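Local coordinates for protein glucokinase (Enterococcus faecalis, PDB 2QM1) that probably phosphorylates glucose at the expense of ATP, as a zinc-containing sugar kinase of the ROK family, at residues B[20-23]-B[29-32]; B[257-262]-B[289-294]; B[231-236]-B[276-281]; B[44-49]-B[90-95]. All coordinates share one frame; numbering follows the deposited sequence. Where two conformers were deposited one is given.

Contact 1: B[20-23]-B[29-32]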
loop_
_atom_site.group_PDB
_atom_site.type_symbol
_atom_site.label_atom_id
_atom_site.label_comp_id
_atom_site.label_asym_id
_atom_site.label_seq_id
_atom_site.Cartn_x
_atom_site.Cartn_y
_atom_site.Cartn_z
ATOM N N PHE B 20 -15.936 -16.765 -19.507
ATOM C CA PHE B 20 -14.960 -16.507 -20.572
ATOM C C PHE B 20 -15.450 -15.337 -21.394
ATOM O O PHE B 20 -16.681 -15.093 -21.489
ATOM C CB PHE B 20 -14.856 -17.707 -21.493
ATOM C CG PHE B 20 -14.585 -18.998 -20.795
ATOM C CD1 PHE B 20 -13.312 -19.535 -20.787
ATOM C CD2 PHE B 20 -15.611 -19.710 -20.183
ATOM C CE1 PHE B 20 -13.056 -20.747 -20.143
ATOM C CE2 PHE B 20 -15.352 -20.920 -19.519
ATOM C CZ PHE B 20 -14.081 -21.446 -19.520
ATOM N N ALA B 21 -14.505 -14.591 -21.963
ATOM C CA ALA B 21 -14.867 -13.660 -23.026
ATOM C C ALA B 21 -13.761 -13.599 -24.024
ATOM O O ALA B 21 -12.614 -13.849 -23.676
ATOM C CB ALA B 21 -15.135 -12.269 -22.504
ATOM N N ILE B 22 -14.149 -13.204 -25.234
ATOM C CA ILE B 22 -13.263 -12.866 -26.308
ATOM C C ILE B 22 -13.458 -11.396 -26.600
ATOM O O ILE B 22 -14.582 -10.907 -26.766
ATOM C CB ILE B 22 -13.532 -13.704 -27.554
ATOM C CG1 ILE B 22 -13.104 -15.163 -27.309
ATOM C CG2 ILE B 22 -12.773 -13.140 -28.723
ATOM C CD1 ILE B 22 -13.722 -16.102 -28.270
ATOM N N LEU B 23 -12.340 -10.689 -26.657
ATOM C CA LEU B 23 -12.406 -9.257 -26.718
ATOM C C LEU B 23 -11.493 -8.766 -27.801
ATOM O O LEU B 23 -10.553 -9.470 -28.172
ATOM C CB LEU B 23 -11.945 -8.690 -25.363
ATOM C CG LEU B 23 -12.795 -8.903 -24.103
ATOM C CD1 LEU B 23 -12.384 -10.137 -23.326
ATOM C CD2 LEU B 23 -12.700 -7.701 -23.156
ATOM N N VAL B 29 -15.781 -6.344 -25.670
ATOM C CA VAL B 29 -16.203 -7.734 -25.569
ATOM C C VAL B 29 -16.909 -8.168 -26.875
ATOM O O VAL B 29 -17.878 -7.547 -27.277
ATOM C CB VAL B 29 -17.170 -7.918 -24.293
ATOM C CG1 VAL B 29 -17.670 -9.360 -24.156
ATOM C CG2 VAL B 29 -16.477 -7.522 -23.022
ATOM N N GLN B 30 -16.410 -9.205 -27.551
ATOM C CA GLN B 30 -17.071 -9.742 -28.740
ATOM C C GLN B 30 -18.065 -10.902 -28.439
ATOM O O GLN B 30 -19.127 -10.961 -29.058
ATOM C CB GLN B 30 -16.013 -10.181 -29.761
ATOM C CG GLN B 30 -15.048 -9.051 -30.240
ATOM C CD GLN B 30 -13.959 -9.528 -31.218
ATOM O OE1 GLN B 30 -13.570 -10.724 -31.251
ATOM N NE2 GLN B 30 -13.439 -8.596 -31.985
ATOM N N GLN B 31 -17.718 -11.804 -27.492
ATOM C CA GLN B 31 -18.551 -12.969 -27.063
ATOM C C GLN B 31 -18.285 -13.283 -25.627
ATOM O O GLN B 31 -17.181 -13.082 -25.193
ATOM C CB GLN B 31 -18.168 -14.266 -27.785
ATOM C CG GLN B 31 -17.190 -14.134 -28.872
ATOM C CD GLN B 31 -17.053 -15.396 -29.681
ATOM O OE1 GLN B 31 -17.652 -16.438 -29.367
ATOM N NE2 GLN B 31 -16.247 -15.319 -30.730
ATOM N N LYS B 32 -19.294 -13.813 -24.911
ATOM C CA LYS B 32 -19.157 -14.277 -23.535
ATOM C C LYS B 32 -19.805 -15.621 -23.408
ATOM O O LYS B 32 -20.757 -15.903 -24.124
ATOM C CB LYS B 32 -19.927 -13.360 -22.552
ATOM C CG LYS B 32 -19.497 -11.872 -22.524
ATOM C CD LYS B 32 -20.541 -11.072 -21.768
ATOM C CE LYS B 32 -20.634 -11.463 -20.303
ATOM N NZ LYS B 32 -21.567 -10.456 -19.624
#

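Contact 2: B[257-262]-B[289-294]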
loop_
_atom_site.group_PDB
_atom_site.type_symbol
_atom_site.label_atom_id
_atom_site.label_comp_id
_atom_site.label_asym_id
_atom_site.label_seq_id
_atom_site.Cartn_x
_atom_site.Cartn_y
_atom_site.Cartn_z
ATOM N N LEU B 257 -5.766 3.118 3.582
ATOM C CA LEU B 257 -5.230 2.928 2.232
ATOM C C LEU B 257 -4.952 4.268 1.525
ATOM O O LEU B 257 -3.937 4.428 0.817
ATOM C CB LEU B 257 -6.203 2.094 1.395
ATOM C CG LEU B 257 -6.325 0.599 1.758
ATOM C CD1 LEU B 257 -7.471 0.004 0.966
ATOM C CD2 LEU B 257 -5.105 -0.108 1.378
ATOM N N GLY B 258 -5.849 5.241 1.684
ATOM C CA GLY B 258 -5.564 6.531 1.119
ATOM C C GLY B 258 -4.355 7.201 1.762
ATOM O O GLY B 258 -3.465 7.751 1.052
ATOM N N ASN B 259 -4.299 7.160 3.094
ATOM C CA ASN B 259 -3.174 7.722 3.841
ATOM C C ASN B 259 -1.809 7.120 3.469
ATOM O O ASN B 259 -0.797 7.785 3.528
ATOM C CB ASN B 259 -3.388 7.541 5.327
ATOM C CG ASN B 259 -4.555 8.379 5.877
ATOM O OD1 ASN B 259 -4.824 9.497 5.411
ATOM N ND2 ASN B 259 -5.276 7.815 6.845
ATOM N N THR B 260 -1.784 5.858 3.119
ATOM C CA THR B 260 -0.528 5.135 2.833
ATOM C C THR B 260 -0.171 5.191 1.344
ATOM O O THR B 260 1.017 5.211 1.003
ATOM C CB THR B 260 -0.720 3.650 3.135
ATOM O OG1 THR B 260 -0.976 3.505 4.522
ATOM C CG2 THR B 260 0.534 2.815 2.743
ATOM N N LEU B 261 -1.190 5.135 0.482
ATOM C CA LEU B 261 -0.999 4.935 -0.968
ATOM C C LEU B 261 -1.441 6.133 -1.834
ATOM O O LEU B 261 -1.004 6.274 -2.973
ATOM C CB LEU B 261 -1.749 3.689 -1.425
ATOM C CG LEU B 261 -1.147 2.351 -0.942
ATOM C CD1 LEU B 261 -2.084 1.133 -1.053
ATOM C CD2 LEU B 261 0.149 2.135 -1.687
ATOM N N ASN B 262 -2.335 6.962 -1.294
ATOM C CA ASN B 262 -2.800 8.143 -2.000
ATOM C C ASN B 262 -3.238 7.886 -3.459
ATOM O O ASN B 262 -2.822 8.597 -4.348
ATOM C CB ASN B 262 -1.709 9.230 -2.013
ATOM C CG ASN B 262 -2.251 10.582 -2.501
ATOM O OD1 ASN B 262 -3.472 10.870 -2.405
ATOM N ND2 ASN B 262 -1.380 11.396 -3.009
ATOM N N GLU B 289 -13.253 11.553 7.284
ATOM C CA GLU B 289 -12.845 11.652 8.716
ATOM C C GLU B 289 -11.426 11.123 8.897
ATOM O O GLU B 289 -10.605 11.716 9.589
ATOM C CB GLU B 289 -13.775 10.886 9.703
ATOM C CG GLU B 289 -13.406 11.143 11.196
ATOM C CD GLU B 289 -13.836 10.061 12.210
ATOM O OE1 GLU B 289 -14.559 10.352 13.168
ATOM O OE2 GLU B 289 -13.426 8.920 12.109
ATOM N N PHE B 290 -11.151 9.991 8.279
ATOM C CA PHE B 290 -9.951 9.242 8.613
ATOM C C PHE B 290 -8.695 9.581 7.784
ATOM O O PHE B 290 -7.654 8.945 7.931
ATOM C CB PHE B 290 -10.274 7.733 8.597
ATOM C CG PHE B 290 -11.199 7.308 9.695
ATOM C CD1 PHE B 290 -10.958 7.680 11.016
ATOM C CD2 PHE B 290 -12.306 6.547 9.421
ATOM C CE1 PHE B 290 -11.841 7.309 12.039
ATOM C CE2 PHE B 290 -13.203 6.159 10.454
ATOM C CZ PHE B 290 -12.962 6.534 11.746
ATOM N N THR B 291 -8.766 10.596 6.940
ATOM C CA THR B 291 -7.632 10.892 6.033
ATOM C C THR B 291 -7.021 12.269 6.317
ATOM O O THR B 291 -7.716 13.191 6.758
ATOM C CB THR B 291 -8.011 10.721 4.505
ATOM O OG1 THR B 291 -9.253 11.409 4.197
ATOM C CG2 THR B 291 -8.151 9.214 4.144
ATOM N N PHE B 292 -5.709 12.385 6.102
ATOM C CA PHE B 292 -5.068 13.679 6.277
ATOM C C PHE B 292 -5.387 14.626 5.108
ATOM O O PHE B 292 -5.799 14.180 4.060
ATOM C CB PHE B 292 -3.573 13.575 6.701
ATOM C CG PHE B 292 -2.658 12.994 5.675
ATOM C CD1 PHE B 292 -2.320 11.645 5.709
ATOM C CD2 PHE B 292 -2.060 13.797 4.736
ATOM C CE1 PHE B 292 -1.437 11.104 4.766
ATOM C CE2 PHE B 292 -1.186 13.274 3.790
ATOM C CZ PHE B 292 -0.880 11.935 3.800
ATOM N N PRO B 293 -5.337 15.944 5.338
ATOM C CA PRO B 293 -5.807 16.882 4.301
ATOM C C PRO B 293 -5.349 16.661 2.840
ATOM O O PRO B 293 -6.159 16.724 1.935
ATOM C CB PRO B 293 -5.285 18.210 4.803
ATOM C CG PRO B 293 -5.405 18.066 6.336
ATOM C CD PRO B 293 -4.849 16.666 6.533
ATOM N N GLN B 294 -4.066 16.425 2.626
ATOM C CA GLN B 294 -3.577 16.263 1.279
ATOM C C GLN B 294 -4.244 15.037 0.590
ATOM O O GLN B 294 -4.462 15.027 -0.626
ATOM C CB GLN B 294 -2.045 16.221 1.302
ATOM C CG GLN B 294 -1.377 17.542 1.777
ATOM C CD GLN B 294 -1.052 17.640 3.297
ATOM O OE1 GLN B 294 -1.772 17.126 4.169
ATOM N NE2 GLN B 294 0.042 18.350 3.602
#

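Contact 3: B[231-236]-B[276-281]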
loop_
_atom_site.group_PDB
_atom_site.type_symbol
_atom_site.label_atom_id
_atom_site.label_comp_id
_atom_site.label_asym_id
_atom_site.label_seq_id
_atom_site.Cartn_x
_atom_site.Cartn_y
_atom_site.Cartn_z
ATOM N N PHE B 231 -33.439 -0.527 2.750
ATOM C CA PHE B 231 -34.176 -0.121 3.960
ATOM C C PHE B 231 -33.625 1.186 4.479
ATOM O O PHE B 231 -34.385 2.043 4.889
ATOM C CB PHE B 231 -34.110 -1.169 5.059
ATOM C CG PHE B 231 -35.072 -2.302 4.880
ATOM C CD1 PHE B 231 -34.606 -3.594 4.627
ATOM C CD2 PHE B 231 -36.450 -2.084 4.946
ATOM C CE1 PHE B 231 -35.506 -4.670 4.459
ATOM C CE2 PHE B 231 -37.361 -3.150 4.778
ATOM C CZ PHE B 231 -36.885 -4.442 4.536
ATOM N N ALA B 232 -32.300 1.339 4.428
ATOM C CA ALA B 232 -31.661 2.557 4.903
ATOM C C ALA B 232 -32.098 3.750 4.058
ATOM O O ALA B 232 -32.602 4.728 4.592
ATOM C CB ALA B 232 -30.149 2.423 4.927
ATOM N N GLU B 233 -31.931 3.648 2.743
ATOM C CA GLU B 233 -32.280 4.746 1.845
ATOM C C GLU B 233 -33.736 5.161 2.086
ATOM O O GLU B 233 -34.043 6.347 2.251
ATOM C CB GLU B 233 -32.037 4.326 0.388
ATOM C CG GLU B 233 -32.109 5.441 -0.648
ATOM C CD GLU B 233 -31.351 5.093 -1.956
ATOM O OE1 GLU B 233 -31.039 3.880 -2.197
ATOM O OE2 GLU B 233 -31.072 6.042 -2.761
ATOM N N LYS B 234 -34.604 4.152 2.146
ATOM C CA LYS B 234 -36.045 4.286 2.353
ATOM C C LYS B 234 -36.419 4.800 3.777
ATOM O O LYS B 234 -37.606 4.980 4.087
ATOM C CB LYS B 234 -36.673 2.912 2.084
ATOM C CG LYS B 234 -38.018 2.891 1.353
ATOM C CD LYS B 234 -37.904 2.450 -0.127
ATOM C CE LYS B 234 -37.331 1.014 -0.302
ATOM N NZ LYS B 234 -37.493 0.417 -1.682
ATOM N N GLY B 235 -35.424 5.014 4.644
ATOM C CA GLY B 235 -35.654 5.647 5.962
ATOM C C GLY B 235 -35.730 4.806 7.241
ATOM O O GLY B 235 -36.033 5.345 8.314
ATOM N N ASP B 236 -35.438 3.506 7.136
ATOM C CA ASP B 236 -35.473 2.540 8.246
ATOM C C ASP B 236 -34.357 2.835 9.242
ATOM O O ASP B 236 -33.155 2.657 8.931
ATOM C CB ASP B 236 -35.329 1.109 7.684
ATOM C CG ASP B 236 -35.491 0.010 8.742
ATOM O OD1 ASP B 236 -35.953 -1.106 8.378
ATOM O OD2 ASP B 236 -35.144 0.237 9.917
ATOM N N GLY B 276 -25.224 1.485 -4.755
ATOM C CA GLY B 276 -25.087 2.725 -5.486
ATOM C C GLY B 276 -24.678 3.898 -4.627
ATOM O O GLY B 276 -23.900 3.753 -3.667
ATOM N N GLU B 277 -25.223 5.054 -4.962
ATOM C CA GLU B 277 -24.750 6.304 -4.415
ATOM C C GLU B 277 -24.883 6.390 -2.888
ATOM O O GLU B 277 -24.084 7.042 -2.236
ATOM C CB GLU B 277 -25.420 7.490 -5.132
ATOM C CG GLU B 277 -25.094 8.922 -4.564
ATOM C CD GLU B 277 -23.586 9.288 -4.582
ATOM O OE1 GLU B 277 -22.791 8.651 -5.326
ATOM O OE2 GLU B 277 -23.189 10.231 -3.846
ATOM N N PHE B 278 -25.883 5.724 -2.333
ATOM C CA PHE B 278 -26.160 5.802 -0.906
ATOM C C PHE B 278 -25.022 5.155 -0.109
ATOM O O PHE B 278 -24.604 5.671 0.922
ATOM C CB PHE B 278 -27.499 5.125 -0.617
ATOM C CG PHE B 278 -27.958 5.266 0.797
ATOM C CD1 PHE B 278 -27.609 4.304 1.750
ATOM C CD2 PHE B 278 -28.747 6.346 1.174
ATOM C CE1 PHE B 278 -28.029 4.424 3.061
ATOM C CE2 PHE B 278 -29.180 6.486 2.488
ATOM C CZ PHE B 278 -28.822 5.528 3.437
ATOM N N LEU B 279 -24.526 4.021 -0.611
ATOM C CA LEU B 279 -23.305 3.402 -0.099
ATOM C C LEU B 279 -22.029 4.212 -0.370
ATOM O O LEU B 279 -21.249 4.393 0.531
ATOM C CB LEU B 279 -23.131 1.978 -0.638
ATOM C CG LEU B 279 -21.720 1.396 -0.474
ATOM C CD1 LEU B 279 -21.444 1.047 0.980
ATOM C CD2 LEU B 279 -21.559 0.162 -1.346
ATOM N N ARG B 280 -21.823 4.702 -1.595
ATOM C CA ARG B 280 -20.598 5.475 -1.916
ATOM C C ARG B 280 -20.466 6.682 -1.001
ATOM O O ARG B 280 -19.415 6.940 -0.445
ATOM C CB ARG B 280 -20.586 5.937 -3.375
ATOM C CG ARG B 280 -19.199 6.336 -3.911
ATOM C CD ARG B 280 -19.371 7.303 -5.003
ATOM N NE ARG B 280 -20.131 8.434 -4.498
ATOM C CZ ARG B 280 -19.591 9.470 -3.863
ATOM N NH1 ARG B 280 -18.250 9.568 -3.708
ATOM N NH2 ARG B 280 -20.409 10.416 -3.422
ATOM N N SER B 281 -21.593 7.330 -0.754
ATOM C CA SER B 281 -21.621 8.504 0.060
ATOM C C SER B 281 -21.137 8.246 1.486
ATOM O O SER B 281 -20.330 9.032 2.018
ATOM C CB SER B 281 -23.029 9.096 0.066
ATOM O OG SER B 281 -22.899 10.494 -0.015
HETATM O O HOH W 1 -28.368 5.085 -4.325
#

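Contact 4: B[44-49]-B[90-95]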
loop_
_atom_site.group_PDB
_atom_site.type_symbol
_atom_site.label_atom_id
_atom_site.label_comp_id
_atom_site.label_asym_id
_atom_site.label_seq_id
_atom_site.Cartn_x
_atom_site.Cartn_y
_atom_site.Cartn_z
ATOM N N LYS B 44 -9.288 -31.311 -9.764
ATOM C CA LYS B 44 -8.400 -31.695 -10.880
ATOM C C LYS B 44 -9.055 -31.523 -12.226
ATOM O O LYS B 44 -8.370 -31.569 -13.240
ATOM C CB LYS B 44 -7.975 -33.156 -10.766
ATOM C CG LYS B 44 -9.136 -34.129 -10.827
ATOM C CD LYS B 44 -8.652 -35.548 -10.680
ATOM C CE LYS B 44 -8.411 -36.215 -12.006
ATOM N NZ LYS B 44 -8.102 -37.701 -11.815
ATOM N N HIS B 45 -10.382 -31.361 -12.224
ATOM C CA HIS B 45 -11.179 -31.187 -13.459
ATOM C C HIS B 45 -11.304 -29.718 -13.929
ATOM O O HIS B 45 -11.784 -29.463 -15.024
ATOM C CB HIS B 45 -12.582 -31.843 -13.306
ATOM C CG HIS B 45 -12.529 -33.320 -13.050
ATOM N ND1 HIS B 45 -11.992 -34.211 -13.950
ATOM C CD2 HIS B 45 -12.904 -34.055 -11.976
ATOM C CE1 HIS B 45 -12.054 -35.435 -13.454
ATOM N NE2 HIS B 45 -12.594 -35.363 -12.251
ATOM N N ILE B 46 -10.866 -28.764 -13.107
ATOM C CA ILE B 46 -11.091 -27.338 -13.402
ATOM C C ILE B 46 -10.284 -26.900 -14.635
ATOM O O ILE B 46 -10.852 -26.525 -15.670
ATOM C CB ILE B 46 -10.808 -26.482 -12.152
ATOM C CG1 ILE B 46 -11.851 -26.814 -11.078
ATOM C CG2 ILE B 46 -10.781 -24.928 -12.444
ATOM C CD1 ILE B 46 -11.579 -26.124 -9.731
ATOM N N VAL B 47 -8.965 -27.029 -14.547
ATOM C CA VAL B 47 -8.118 -26.652 -15.651
ATOM C C VAL B 47 -8.462 -27.435 -16.924
ATOM O O VAL B 47 -8.573 -26.814 -17.970
ATOM C CB VAL B 47 -6.619 -26.662 -15.297
ATOM C CG1 VAL B 47 -5.746 -26.680 -16.575
ATOM C CG2 VAL B 47 -6.299 -25.441 -14.405
ATOM N N PRO B 48 -8.647 -28.779 -16.847
ATOM C CA PRO B 48 -9.097 -29.435 -18.095
ATOM C C PRO B 48 -10.448 -28.899 -18.644
ATOM O O PRO B 48 -10.645 -28.864 -19.857
ATOM C CB PRO B 48 -9.236 -30.895 -17.675
ATOM C CG PRO B 48 -8.216 -31.027 -16.493
ATOM C CD PRO B 48 -8.428 -29.760 -15.768
ATOM N N SER B 49 -11.381 -28.542 -17.761
ATOM C CA SER B 49 -12.651 -28.005 -18.227
ATOM C C SER B 49 -12.473 -26.650 -18.961
ATOM O O SER B 49 -13.210 -26.340 -19.902
ATOM C CB SER B 49 -13.664 -27.896 -17.090
ATOM O OG SER B 49 -13.329 -26.837 -16.250
ATOM N N TYR B 90 -8.299 -22.641 -1.532
ATOM C CA TYR B 90 -8.877 -23.749 -0.758
ATOM C C TYR B 90 -10.318 -24.026 -1.159
ATOM O O TYR B 90 -10.708 -25.190 -1.244
ATOM C CB TYR B 90 -8.708 -23.555 0.769
ATOM C CG TYR B 90 -7.743 -24.539 1.459
ATOM C CD1 TYR B 90 -6.413 -24.700 1.023
ATOM C CD2 TYR B 90 -8.168 -25.288 2.575
ATOM C CE1 TYR B 90 -5.518 -25.613 1.668
ATOM C CE2 TYR B 90 -7.297 -26.209 3.243
ATOM C CZ TYR B 90 -5.974 -26.368 2.788
ATOM O OH TYR B 90 -5.143 -27.264 3.449
ATOM N N ASN B 91 -11.069 -22.960 -1.463
ATOM C CA ASN B 91 -12.445 -23.058 -1.946
ATOM C C ASN B 91 -12.610 -23.864 -3.227
ATOM O O ASN B 91 -13.715 -24.271 -3.573
ATOM C CB ASN B 91 -13.068 -21.666 -2.126
ATOM C CG ASN B 91 -12.244 -20.749 -3.043
ATOM O OD1 ASN B 91 -11.040 -20.559 -2.858
ATOM N ND2 ASN B 91 -12.915 -20.150 -4.023
ATOM N N LEU B 92 -11.502 -24.100 -3.917
ATOM C CA LEU B 92 -11.503 -24.856 -5.155
ATOM C C LEU B 92 -11.115 -26.307 -4.903
ATOM O O LEU B 92 -11.220 -27.137 -5.803
ATOM C CB LEU B 92 -10.549 -24.214 -6.174
ATOM C CG LEU B 92 -10.987 -22.903 -6.848
ATOM C CD1 LEU B 92 -9.978 -22.433 -7.912
ATOM C CD2 LEU B 92 -12.407 -23.003 -7.456
ATOM N N ASN B 93 -10.684 -26.596 -3.672
ATOM C CA ASN B 93 -10.103 -27.886 -3.299
ATOM C C ASN B 93 -8.685 -28.078 -3.832
ATOM O O ASN B 93 -8.178 -29.183 -3.827
ATOM C CB ASN B 93 -10.973 -29.092 -3.772
ATOM C CG ASN B 93 -12.266 -29.277 -2.971
ATOM O OD1 ASN B 93 -12.332 -28.944 -1.775
ATOM N ND2 ASN B 93 -13.302 -29.847 -3.628
ATOM N N TRP B 94 -8.049 -27.027 -4.332
ATOM C CA TRP B 94 -6.619 -27.102 -4.628
ATOM C C TRP B 94 -5.868 -26.990 -3.310
ATOM O O TRP B 94 -5.811 -25.928 -2.744
ATOM C CB TRP B 94 -6.188 -25.987 -5.577
ATOM C CG TRP B 94 -6.796 -26.097 -6.952
ATOM C CD1 TRP B 94 -7.424 -27.184 -7.479
ATOM C CD2 TRP B 94 -6.818 -25.091 -7.966
ATOM N NE1 TRP B 94 -7.854 -26.918 -8.753
ATOM C CE2 TRP B 94 -7.487 -25.640 -9.081
ATOM C CE3 TRP B 94 -6.325 -23.783 -8.048
ATOM C CZ2 TRP B 94 -7.675 -24.931 -10.268
ATOM C CZ3 TRP B 94 -6.519 -23.072 -9.218
ATOM C CH2 TRP B 94 -7.199 -23.648 -10.315
ATOM N N THR B 95 -5.326 -28.095 -2.800
ATOM C CA THR B 95 -4.594 -28.020 -1.538
ATOM C C THR B 95 -3.081 -27.995 -1.780
ATOM O O THR B 95 -2.257 -27.820 -0.877
ATOM C CB THR B 95 -4.987 -29.166 -0.606
ATOM O OG1 THR B 95 -4.812 -30.412 -1.300
ATOM C CG2 THR B 95 -6.443 -29.009 -0.182
#

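Contact 1: B[20-23]-B[29-32]
Ile22 lays its side chain alongside that of Gln31, the two pointing the same way, and its CD1 comes 3.6 Å from NE2 of the Gln31 amide. The other branch, Ile22 CG2, is anti to the backbone N and lies 3.6 Å from Gln30 OE1. The backbone explains why one isoleucine has both glutamines beside it: Ile22 O accepts Gln30 N at 2.6 Å, in the carbonyl plane, and also a weak bond from Gln31 N, so two residues stand opposite one, a classic beta bulge in an antiparallel pair. Ile22 N donates to Gln31 O at 3.0 Å. The extra residue shifts the register by one, leaving Ala21 across from Lys32 and Leu23 across from Val29. These share the other face, where Leu23 CD2 touches Val29 CG2 at 3.8 Å and Val29 CG1 lies near Ala21 CB. Beyond the pair, Gln31 OE1 is held by Arg57 and Lys32 NZ by Glu309. Strand 17-24 runs between strand 29-36, outermost in its sheet within the chain, and strand 7-13. Helix 310-318 packs against Ala21 and Leu23, while Phe20 leans on helix 46-60.

Contact 2: B[257-262]-B[289-294]
Asn259, on the last turn of helix 237-261, reaches across to the turn after helix 277-289 that carries Phe292, the N-cap of helix 293-296, and bridges its backbone with both ends of one amide. From the helix its CB passes the Phe292 ring, 4.1 Å from CE1. CG comes 3.8 Å from Phe290 O, and here the chain divides. ND2 gives a nearly straight bond to Phe290 O, 2.8 Å long with 172° at the hydrogen, and the acceptor lies within 5° of the amide plane. OD1 takes the N-H of Phe292 at 3.1 Å, the donor tilted from the carbonyl plane. Gripped at two points, the amide has its rotation fixed, and the hydrogen bonds identify which end is nitrogen. The side chains of Phe292 and Asn259 run antiparallel to each other, the ring plane only 16° from that of the amide. Thr291, between the two bonded backbone positions Phe290 and Phe292, turns its OG1 back to Phe287 O. The second subunit approaches as well, its His169, a zinc ligand, packing on Asn259 and its Glu166 on Phe292. Asn259 OD1 also lies 3.3 Å from CD1 of the Phe292 ring and 3.2 Å from Thr291 CA.

Contact 3: B[231-236]-B[276-281]
Two helix ends meet here: helix 225-233, closing in a Schellman motif at Gly235, and helix 277-289, just beginning after its N-cap Gly276. Phe278 carries the contact. With CG anti to the backbone N (chi1 -174°), its ring projects from the first turn of its helix against the last turn of the other. Over one face lies the start of Glu233: CA stands 3.6 Å above the ring plane, toward the rim, and CB makes a CH-pi contact 4.2 Å from the centroid, 19° off the normal. Ala232 adds its methyl obliquely, CB reaching 3.5 Å from Phe278 CE1. The extended Glu233 side chain runs back along the phenylalanine, bringing CG within 3.9 Å of Phe278 CD2. Its carboxylate thereby arrives near the start of helix 277-289, where a water gives a long 3.3 Å bond to Glu233 OE2 and accepts Phe278 N at 3.2 Å. Phe229 extends the packing on Phe278, whose ring also has a cation-pi partner in Arg282, while Ala232 continues onto helix 237-261 through Ala239 and Val243. The direct contact is therefore chiefly apolar, with aliphatic carbon supplied even by the glutamate. The water relays the carboxylate to a backbone N-H in the first turn, a placement in which negative charge would probably interact favourably with the helix dipole.

Contact 4: B[44-49]-B[90-95]
The Trp94 indole has Leu92 CD1 over one face, 3.7 Å above its plane and set toward the rim, while Ile46 and Val47 approach the ring obliquely from the other segment. The arrangement joins the beginning of helix 46-60 to the loop that leaves strand 85-87 for helix 100-108, a buried apolar packing in the part of this ROK-family, actin-like fold built on the first five-stranded sheet. Ile46 provides most of the touching, and its two branches divide the work. Ile46 CG2 comes 3.8 Å from Trp94 CZ2, an atom of the six-membered ring. The CG1 branch is extended (chi2 174°), which carries CD1 past the five-membered ring, 3.9 Å from Trp94 NE1, and on to Leu92 CD2, also at 3.9 Å. Ile46 and Leu92 cross at about a right angle; Leu92 turns CD2 to the isoleucine and CD1 to the indole. Val47 joins more loosely, its CG2 lying 4.4 Å from Trp94 CZ2. Although the indole is buried, NE1 is satisfied by Gly43 O, just before the helix segment, and this bond ties the ring's polar edge to the same chain that supplies its apolar neighbours. Leu13 of strand 7-13 touches Ile46, Leu92 and Trp94 alike, and Val100 of helix 100-108 packs on both Val47 and Trp94. Leu92 lies about 10 Å, between side chains, from the magnesium ligand Asn116. Within the opening helical turn, Ser49 OG donates to Ile46 O at 2.6 Å, in the carbonyl plane and on a lone pair.

From the N terminus, contact 1 closes first, as a short hairpin between strands 17-24 and 29-36. After a loop the chain enters helix 46-60, whose start contact 4 joins to the 90-95 loop about forty residues later; the two follow in series, with nearest atoms about 5 Å apart, and both belong with the first five-stranded sheet. Contacts 3 and 2 come much later and cross: 231-236 and 257-262 precede 276-281 and 289-294 in alternating order. Together they link helices 225-233 and 237-261 with helices 277-289 and 293-296. Contact 2 lies on the opposite side of the chain's centre from contacts 1 and 4.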